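Dipeptide Epimerase (PDB 3JW7) belongs to the enolase superfamily, pairing a TIM-type barrel with an N-terminal capping domain, and is modelled with a bound isoleucine and tyrosine. Local coordinates at residues K14-F19 / G324-P329; G24-A29 / C292-T297. One frame throughout, in Å; residues are numbered along the deposited sequence.

Contact 1: residues K14-F19 / G324-P329. With ILE (isoleucine), chain I.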
ATOM      1  N   LYS A  14      13.800 -13.212  -0.908  1.00 20.91           N
ATOM      2  CA  LYS A  14      13.302 -13.898   0.274  1.00 22.25           C
ATOM      3  C   LYS A  14      13.103 -12.928   1.427  1.00 21.29           C
ATOM      4  O   LYS A  14      13.841 -11.954   1.564  1.00 21.63           O
ATOM      5  CB  LYS A  14      14.267 -15.012   0.690  1.00 22.94           C
ATOM      6  CG  LYS A  14      13.739 -15.881   1.809  1.00 28.71           C
ATOM      7  CD  LYS A  14      14.571 -17.147   1.973  1.00 32.41           C
ATOM      8  CE  LYS A  14      14.009 -18.024   3.081  1.00 34.68           C
ATOM      9  NZ  LYS A  14      12.588 -18.396   2.823  1.00 38.45           N
ATOM     10  N   LEU A  15      12.086 -13.183   2.241  1.00 21.62           N
ATOM     11  CA  LEU A  15      11.816 -12.334   3.391  1.00 21.93           C
ATOM     12  C   LEU A  15      12.618 -12.868   4.573  1.00 22.16           C
ATOM     13  O   LEU A  15      12.855 -14.074   4.678  1.00 23.16           O
ATOM     14  CB  LEU A  15      10.324 -12.336   3.733  1.00 19.51           C
ATOM     15  CG  LEU A  15       9.355 -11.789   2.676  1.00 20.67           C
ATOM     16  CD1 LEU A  15       7.963 -11.710   3.267  1.00 19.76           C
ATOM     17  CD2 LEU A  15       9.806 -10.409   2.216  1.00 20.40           C
ATOM     18  N   LYS A  16      13.040 -11.967   5.450  1.00 23.28           N
ATOM     19  CA  LYS A  16      13.827 -12.343   6.618  1.00 24.92           C
ATOM     20  C   LYS A  16      13.025 -13.247   7.539  1.00 25.64           C
ATOM     21  O   LYS A  16      13.584 -14.061   8.276  1.00 26.17           O
ATOM     22  CB  LYS A  16      14.301 -11.086   7.359  1.00 25.31           C
ATOM     23  CG  LYS A  16      15.330 -10.279   6.562  1.00 29.61           C
ATOM     24  CD  LYS A  16      15.925  -9.112   7.346  1.00 32.33           C
ATOM     25  CE  LYS A  16      14.988  -7.917   7.415  1.00 32.23           C
ATOM     26  NZ  LYS A  16      13.720  -8.245   8.118  1.00 39.66           N
ATOM     27  N   GLU A  17      11.707 -13.101   7.490  1.00 23.60           N
ATOM     28  CA  GLU A  17      10.819 -13.922   8.298  1.00 26.47           C
ATOM     29  C   GLU A  17       9.481 -14.043   7.583  1.00 25.48           C
ATOM     30  O   GLU A  17       9.042 -13.105   6.917  1.00 25.30           O
ATOM     31  CB  GLU A  17      10.631 -13.306   9.691  1.00 27.57           C
ATOM     32  CG  GLU A  17      10.206 -11.848   9.695  1.00 31.15           C
ATOM     33  CD  GLU A  17      10.128 -11.257  11.099  1.00 34.28           C
ATOM     34  OE1 GLU A  17       9.793 -10.060  11.226  1.00 34.99           O
ATOM     35  OE2 GLU A  17      10.399 -11.983  12.080  1.00 37.66           O
ATOM     36  N   THR A  18       8.847 -15.205   7.702  1.00 26.09           N
ATOM     37  CA  THR A  18       7.554 -15.422   7.067  1.00 26.57           C
ATOM     38  C   THR A  18       6.497 -14.569   7.766  1.00 26.78           C
ATOM     39  O   THR A  18       6.480 -14.467   8.993  1.00 26.45           O
ATOM     40  CB  THR A  18       7.125 -16.902   7.146  1.00 27.94           C
ATOM     41  OG1 THR A  18       6.953 -17.276   8.517  1.00 33.37           O
ATOM     42  CG2 THR A  18       8.173 -17.795   6.511  1.00 29.20           C
ATOM     43  N   PHE A  19       5.622 -13.946   6.982  1.00 24.24           N
ATOM     44  CA  PHE A  19       4.573 -13.114   7.548  1.00 24.23           C
ATOM     45  C   PHE A  19       3.219 -13.762   7.324  1.00 22.56           C
ATOM     46  O   PHE A  19       2.906 -14.206   6.221  1.00 23.49           O
ATOM     47  CB  PHE A  19       4.595 -11.711   6.931  1.00 27.43           C
ATOM     48  CG  PHE A  19       5.028 -10.642   7.891  1.00 29.39           C
ATOM     49  CD1 PHE A  19       6.360 -10.529   8.274  1.00 32.37           C
ATOM     50  CD2 PHE A  19       4.096  -9.778   8.451  1.00 32.18           C
ATOM     51  CE1 PHE A  19       6.757  -9.568   9.205  1.00 33.14           C
ATOM     52  CE2 PHE A  19       4.479  -8.817   9.379  1.00 31.49           C
ATOM     53  CZ  PHE A  19       5.811  -8.711   9.759  1.00 32.56           C
ATOM     54  N   GLY A 324      11.172  -6.214   5.591  1.00 17.64           N
ATOM     55  CA  GLY A 324      11.331  -7.654   5.685  1.00 19.37           C
ATOM     56  C   GLY A 324      12.208  -8.262   4.612  1.00 18.37           C
ATOM     57  O   GLY A 324      12.521  -9.455   4.658  1.00 19.45           O
ATOM     58  N   LEU A 325      12.630  -7.439   3.659  1.00 18.13           N
ATOM     59  CA  LEU A 325      13.455  -7.907   2.550  1.00 18.75           C
ATOM     60  C   LEU A 325      14.895  -8.277   2.908  1.00 20.97           C
ATOM     61  O   LEU A 325      15.579  -7.543   3.626  1.00 18.56           O
ATOM     62  CB  LEU A 325      13.492  -6.845   1.447  1.00 17.93           C
ATOM     63  CG  LEU A 325      12.150  -6.334   0.896  1.00 17.60           C
ATOM     64  CD1 LEU A 325      12.438  -5.287  -0.168  1.00 17.60           C
ATOM     65  CD2 LEU A 325      11.327  -7.488   0.315  1.00 19.08           C
ATOM     66  N   GLU A 326      15.355  -9.413   2.392  1.00 22.03           N
ATOM     67  CA  GLU A 326      16.727  -9.842   2.636  1.00 23.38           C
ATOM     68  C   GLU A 326      17.677  -8.912   1.888  1.00 23.17           C
ATOM     69  O   GLU A 326      18.788  -8.657   2.346  1.00 24.32           O
ATOM     70  CB  GLU A 326      16.943 -11.280   2.156  1.00 25.56           C
ATOM     71  CG  GLU A 326      16.305 -12.334   3.047  1.00 31.11           C
ATOM     72  CD  GLU A 326      17.200 -12.751   4.197  1.00 35.83           C
ATOM     73  OE1 GLU A 326      17.749 -11.864   4.884  1.00 37.24           O
ATOM     74  OE2 GLU A 326      17.344 -13.972   4.418  1.00 39.77           O
ATOM     75  N   THR A 327      17.228  -8.400   0.745  1.00 22.64           N
ATOM     76  CA  THR A 327      18.054  -7.507  -0.068  1.00 23.47           C
ATOM     77  C   THR A 327      17.237  -6.482  -0.857  1.00 22.90           C
ATOM     78  O   THR A 327      16.035  -6.653  -1.053  1.00 19.13           O
ATOM     79  CB  THR A 327      18.893  -8.314  -1.075  1.00 24.96           C
ATOM     80  OG1 THR A 327      19.799  -7.440  -1.761  1.00 33.09           O
ATOM     81  CG2 THR A 327      17.988  -8.980  -2.095  1.00 22.22           C
ATOM     82  N   ALA A 328      17.908  -5.419  -1.298  1.00 22.03           N
ATOM     83  CA  ALA A 328      17.286  -4.362  -2.088  1.00 22.80           C
ATOM     84  C   ALA A 328      17.613  -4.621  -3.561  1.00 23.40           C
ATOM     85  O   ALA A 328      18.775  -4.789  -3.927  1.00 23.44           O
ATOM     86  CB  ALA A 328      17.827  -2.995  -1.661  1.00 25.27           C
ATOM     87  N   PRO A 329      16.591  -4.645  -4.428  1.00 22.39           N
ATOM     88  CA  PRO A 329      16.796  -4.895  -5.857  1.00 21.83           C
ATOM     89  C   PRO A 329      17.374  -3.729  -6.650  1.00 22.70           C
ATOM     90  O   PRO A 329      17.826  -3.902  -7.786  1.00 23.19           O
ATOM     91  CB  PRO A 329      15.399  -5.264  -6.334  1.00 23.63           C
ATOM     92  CG  PRO A 329      14.540  -4.345  -5.513  1.00 22.29           C
ATOM     93  CD  PRO A 329      15.156  -4.472  -4.128  1.00 23.58           C
TER
HETATM   94  N   ILE I 355       1.821  -3.692   5.864  1.00 16.52           N
HETATM   95  CA  ILE I 355       1.588  -4.515   4.643  1.00 18.82           C
HETATM   96  C   ILE I 355       0.178  -5.091   4.627  1.00 19.11           C
HETATM   97  O   ILE I 355      -0.390  -5.397   5.678  1.00 19.85           O
HETATM   98  CB  ILE I 355       2.580  -5.703   4.543  1.00 19.11           C
HETATM   99  CG1 ILE I 355       2.566  -6.490   5.852  1.00 19.31           C
HETATM  100  CG2 ILE I 355       3.970  -5.197   4.174  1.00 20.81           C
HETATM  101  CD1 ILE I 355       3.231  -7.863   5.769  1.00 18.10           C
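Leu15 and Leu325 make one isolated antiparallel bridge, in which a strand residue, just before the chain turns a corner at Lys16 and Glu17, borrows a partner from a loop with no regular structure. It is a non-hydrogen-bonded pair, CA to CA 4.8 Å, held by the bonds that flank it. On one flank Lys16 N donates to Gly324 O at 2.7 Å, nearly straight at 166°. The other, Glu326 N to Lys14 O, is longer at 3.1 Å and more bent (146°). Gly324 O also receives a CA-H contact from Leu15, so this carbonyl is engaged twice. The side chains of the two leucines cross at a slant, and their CD2 methyls meet at 3.8 Å.

The strand belongs to the N-terminal domain of this mandelate racemase/muconate lactonizing type enzyme and the loop to its barrel domain, so the bridge sews cap to barrel. Leu325 reaches further into the seam, against Ala29 and Thr297.

The outer face carries a lysine and a glutamate that pass without joining charges. The first torsion of Glu326 (chi1 -74°) keeps CG beside the backbone N and puts Glu326 CG 2.9 Å from Lys14 O; the bend at chi2 then swings the carboxylate back toward Lys16, where Glu326 OE1 lies 3.3 Å from Lys16 CG. The aliphatic stem of Lys16, not its ammonium, therefore faces the carboxylate; Lys16 NZ lies 6.3 Å from Glu326 OE1. Two bends late in the lysine chain fold NZ back over Gly324, where it finds the carbonyl oxygen of Phe323. Beyond the corner, Phe19 turns its ring to the bound isoleucine, whose CD1 approaches Phe19 CD2 obliquely at 3.4 Å.

Contact 2: residues G24-A29 / C292-T297; sequences GTIESA and CMAEET. With TYR (tyrosine), chain J; ILE (isoleucine), chain I.
Ile26 and Ala29 press onto the turn holding Ala294 and Glu295 in a buried, mainly apolar contact, where strand 24-38 of the capping domain lies over the barrel loop that follows strand 287-290. The two segments come within 4.1 Å, between the CA atoms of Ala29 and Glu295. Ile26 is fully extended, CG1 turned away from the backbone N (chi1 -179°), which carries CD1 to the turn; the methyl sits 3.5 Å from Ala294 CB, tighter than usual for two carbons. The same CD1 sits over the flat face of the Glu295 carboxylate, 3.6 Å from Glu295 CD, and also 3.4 Å from the hydroxyl oxygen OH of the bound tyrosine. That hydroxyl donates to Glu295 OE1 at 2.7 Å, so the Ile26 methyl flanks a polar grip on the ligand.

At the backbone end of the bound tyrosine, its N donates to Cys292 O, while the tyrosine and the bound isoleucine are themselves linked by a peptide bond. The loop that offers these groups is shaped by a type I turn from Met293 to Glu296, and Glu296 OE2 fastens it by accepting from Met293 N at 2.7 Å through its anti lone pair. Further along, the Ala29 methyl rests against both Ala294 O and Glu295 O; the latter is buried with no polar partner in the model.

Thr297 stands at the N-cap position of helix 298-310 and bonds to Glu47, while strand 3-21 packs Leu15 and Phe19 against Ile26 and helix 265-268 meets Met293 and Glu296.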
ATOM      1  N   GLY A  24      -3.416 -15.583   4.481  1.00 19.43           N
ATOM      2  CA  GLY A  24      -2.373 -16.532   4.142  1.00 19.72           C
ATOM      3  C   GLY A  24      -1.007 -16.067   4.605  1.00 19.69           C
ATOM      4  O   GLY A  24      -0.892 -15.134   5.399  1.00 19.27           O
ATOM      5  N   THR A  25       0.033 -16.708   4.086  1.00 22.29           N
ATOM      6  CA  THR A  25       1.399 -16.382   4.457  1.00 21.82           C
ATOM      7  C   THR A  25       2.258 -16.057   3.246  1.00 21.50           C
ATOM      8  O   THR A  25       1.987 -16.505   2.131  1.00 22.43           O
ATOM      9  CB  THR A  25       2.056 -17.559   5.182  1.00 23.05           C
ATOM     10  OG1 THR A  25       2.265 -18.626   4.247  1.00 26.59           O
ATOM     11  CG2 THR A  25       1.167 -18.051   6.310  1.00 21.53           C
ATOM     12  N   ILE A  26       3.301 -15.268   3.473  1.00 19.35           N
ATOM     13  CA  ILE A  26       4.223 -14.909   2.411  1.00 19.21           C
ATOM     14  C   ILE A  26       5.632 -15.109   2.961  1.00 21.03           C
ATOM     15  O   ILE A  26       5.898 -14.833   4.135  1.00 18.69           O
ATOM     16  CB  ILE A  26       4.023 -13.447   1.958  1.00 18.52           C
ATOM     17  CG1 ILE A  26       4.992 -13.119   0.817  1.00 22.33           C
ATOM     18  CG2 ILE A  26       4.213 -12.501   3.134  1.00 19.32           C
ATOM     19  CD1 ILE A  26       4.812 -11.721   0.240  1.00 21.77           C
ATOM     20  N   GLU A  27       6.530 -15.625   2.131  1.00 21.77           N
ATOM     21  CA  GLU A  27       7.892 -15.843   2.591  1.00 22.62           C
ATOM     22  C   GLU A  27       8.900 -15.312   1.590  1.00 21.45           C
ATOM     23  O   GLU A  27      10.106 -15.403   1.801  1.00 20.14           O
ATOM     24  CB  GLU A  27       8.134 -17.332   2.863  1.00 28.04           C
ATOM     25  CG  GLU A  27       8.060 -18.233   1.647  1.00 33.83           C
ATOM     26  CD  GLU A  27       8.283 -19.695   2.004  1.00 38.14           C
ATOM     27  OE1 GLU A  27       8.349 -20.536   1.079  1.00 41.38           O
ATOM     28  OE2 GLU A  27       8.393 -20.002   3.213  1.00 40.34           O
ATOM     29  N   SER A  28       8.396 -14.742   0.501  1.00 21.19           N
ATOM     30  CA  SER A  28       9.266 -14.185  -0.528  1.00 19.59           C
ATOM     31  C   SER A  28       8.547 -13.078  -1.284  1.00 19.79           C
ATOM     32  O   SER A  28       7.371 -13.208  -1.617  1.00 20.21           O
ATOM     33  CB  SER A  28       9.682 -15.274  -1.518  1.00 21.50           C
ATOM     34  OG  SER A  28      10.633 -14.777  -2.444  1.00 20.78           O
ATOM     35  N   ALA A  29       9.257 -11.988  -1.547  1.00 20.03           N
ATOM     36  CA  ALA A  29       8.688 -10.872  -2.289  1.00 18.78           C
ATOM     37  C   ALA A  29       9.072 -11.081  -3.749  1.00 19.29           C
ATOM     38  O   ALA A  29      10.235 -10.929  -4.132  1.00 19.71           O
ATOM     39  CB  ALA A  29       9.252  -9.552  -1.774  1.00 19.55           C
ATOM     40  N   CYS A 292       0.613  -0.981   1.297  1.00 13.59           N
ATOM     41  CA  CYS A 292       1.479  -1.724   0.386  1.00 13.81           C
ATOM     42  C   CYS A 292       1.272  -3.232   0.474  1.00 12.73           C
ATOM     43  O   CYS A 292       0.645  -3.725   1.403  1.00 14.85           O
ATOM     44  CB  CYS A 292       2.949  -1.417   0.690  1.00 14.56           C
ATOM     45  SG  CYS A 292       3.503  -1.964   2.333  1.00 16.70           S
ATOM     46  N   MET A 293       1.799  -3.945  -0.514  1.00 13.79           N
ATOM     47  CA  MET A 293       1.726  -5.406  -0.559  1.00 14.78           C
ATOM     48  C   MET A 293       3.072  -5.887  -0.031  1.00 15.54           C
ATOM     49  O   MET A 293       4.080  -5.201  -0.185  1.00 16.91           O
ATOM     50  CB  MET A 293       1.578  -5.903  -1.999  1.00 15.99           C
ATOM     51  CG  MET A 293       0.359  -5.369  -2.736  1.00 15.03           C
ATOM     52  SD  MET A 293      -1.154  -5.884  -1.942  1.00 19.02           S
ATOM     53  CE  MET A 293      -2.357  -5.298  -3.142  1.00 17.78           C
ATOM     54  N   ALA A 294       3.102  -7.062   0.584  1.00 17.41           N
ATOM     55  CA  ALA A 294       4.369  -7.580   1.085  1.00 17.50           C
ATOM     56  C   ALA A 294       5.248  -7.982  -0.104  1.00 15.90           C
ATOM     57  O   ALA A 294       6.452  -8.172   0.044  1.00 16.46           O
ATOM     58  CB  ALA A 294       4.127  -8.777   2.002  1.00 16.60           C
ATOM     59  N   GLU A 295       4.642  -8.089  -1.285  1.00 15.29           N
ATOM     60  CA  GLU A 295       5.360  -8.471  -2.503  1.00 16.80           C
ATOM     61  C   GLU A 295       6.164  -7.353  -3.157  1.00 18.22           C
ATOM     62  O   GLU A 295       7.067  -7.618  -3.960  1.00 18.06           O
ATOM     63  CB  GLU A 295       4.390  -9.021  -3.556  1.00 19.03           C
ATOM     64  CG  GLU A 295       3.920 -10.439  -3.319  1.00 20.59           C
ATOM     65  CD  GLU A 295       2.707 -10.519  -2.420  1.00 20.74           C
ATOM     66  OE1 GLU A 295       2.304  -9.483  -1.854  1.00 19.53           O
ATOM     67  OE2 GLU A 295       2.159 -11.628  -2.276  1.00 21.19           O
ATOM     68  N   GLU A 296       5.843  -6.104  -2.845  1.00 17.52           N
ATOM     69  CA  GLU A 296       6.588  -5.024  -3.470  1.00 18.17           C
ATOM     70  C   GLU A 296       7.831  -4.651  -2.687  1.00 18.43           C
ATOM     71  O   GLU A 296       7.995  -5.041  -1.532  1.00 17.39           O
ATOM     72  CB  GLU A 296       5.694  -3.806  -3.726  1.00 22.11           C
ATOM     73  CG  GLU A 296       4.940  -3.247  -2.551  1.00 22.59           C
ATOM     74  CD  GLU A 296       3.841  -2.298  -3.015  1.00 19.46           C
ATOM     75  OE1 GLU A 296       4.125  -1.442  -3.878  1.00 22.12           O
ATOM     76  OE2 GLU A 296       2.700  -2.408  -2.527  1.00 17.59           O
ATOM     77  N   THR A 297       8.718  -3.909  -3.335  1.00 17.18           N
ATOM     78  CA  THR A 297       9.978  -3.543  -2.717  1.00 18.48           C
ATOM     79  C   THR A 297      10.314  -2.068  -2.853  1.00 17.94           C
ATOM     80  O   THR A 297       9.422  -1.223  -2.900  1.00 18.03           O
ATOM     81  CB  THR A 297      11.124  -4.414  -3.300  1.00 18.45           C
ATOM     82  OG1 THR A 297      11.292  -4.137  -4.698  1.00 21.50           O
ATOM     83  CG2 THR A 297      10.781  -5.899  -3.139  1.00 21.62           C
TER
HETATM   84  N   TYR J 356      -0.370  -5.232   3.421  1.00 18.57           N
HETATM   85  CA  TYR J 356      -1.708  -5.774   3.214  1.00 18.29           C
HETATM   86  C   TYR J 356      -2.769  -5.022   4.017  1.00 17.96           C
HETATM   87  O   TYR J 356      -2.625  -3.787   4.168  1.00 16.29           O
HETATM   88  CB  TYR J 356      -1.729  -7.264   3.573  1.00 18.84           C
HETATM   89  CG  TYR J 356      -0.830  -8.141   2.717  1.00 19.27           C
HETATM   90  CD1 TYR J 356      -0.068  -9.153   3.295  1.00 19.04           C
HETATM   91  CD2 TYR J 356      -0.778  -7.995   1.329  1.00 20.15           C
HETATM   92  CE1 TYR J 356       0.725 -10.001   2.522  1.00 20.04           C
HETATM   93  CE2 TYR J 356       0.015  -8.849   0.538  1.00 20.38           C
HETATM   94  CZ  TYR J 356       0.761  -9.850   1.150  1.00 20.73           C
HETATM   95  OH  TYR J 356       1.529 -10.718   0.402  1.00 22.47           O
HETATM   96  OXT TYR J 356      -3.739  -5.672   4.463  1.00 16.02           O
HETATM   97  N   ILE I 355       1.821  -3.692   5.864  1.00 16.52           N
HETATM   98  CA  ILE I 355       1.588  -4.515   4.643  1.00 18.82           C
HETATM   99  C   ILE I 355       0.178  -5.091   4.627  1.00 19.11           C
HETATM  100  O   ILE I 355      -0.390  -5.397   5.678  1.00 19.85           O
HETATM  101  CB  ILE I 355       2.580  -5.703   4.543  1.00 19.11           C
HETATM  102  CG1 ILE I 355       2.566  -6.490   5.852  1.00 19.31           C
HETATM  103  CG2 ILE I 355       3.970  -5.197   4.174  1.00 20.81           C
HETATM  104  CD1 ILE I 355       3.231  -7.863   5.769  1.00 18.10           C

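Overall arrangement
The two contacts lie side by side, their centres about 9 Å apart, and together illustrate how a capping domain is fitted to a barrel. Along the chain the order is 14-19, 24-29, 292-297, 324-329, so contact 2 is nested within the loop closed by contact 1. The early segments lie on strands 3-21 and 24-38, antiparallel neighbours in the three-stranded sheet; the late ones are loops following the consecutive barrel strands 287-290 and 314-317. Leu325 and Pro329 touch Thr297, joining those loops. Both contacts reach the bound isoleucine, so the seam between the domains also forms part of the ligand pocket.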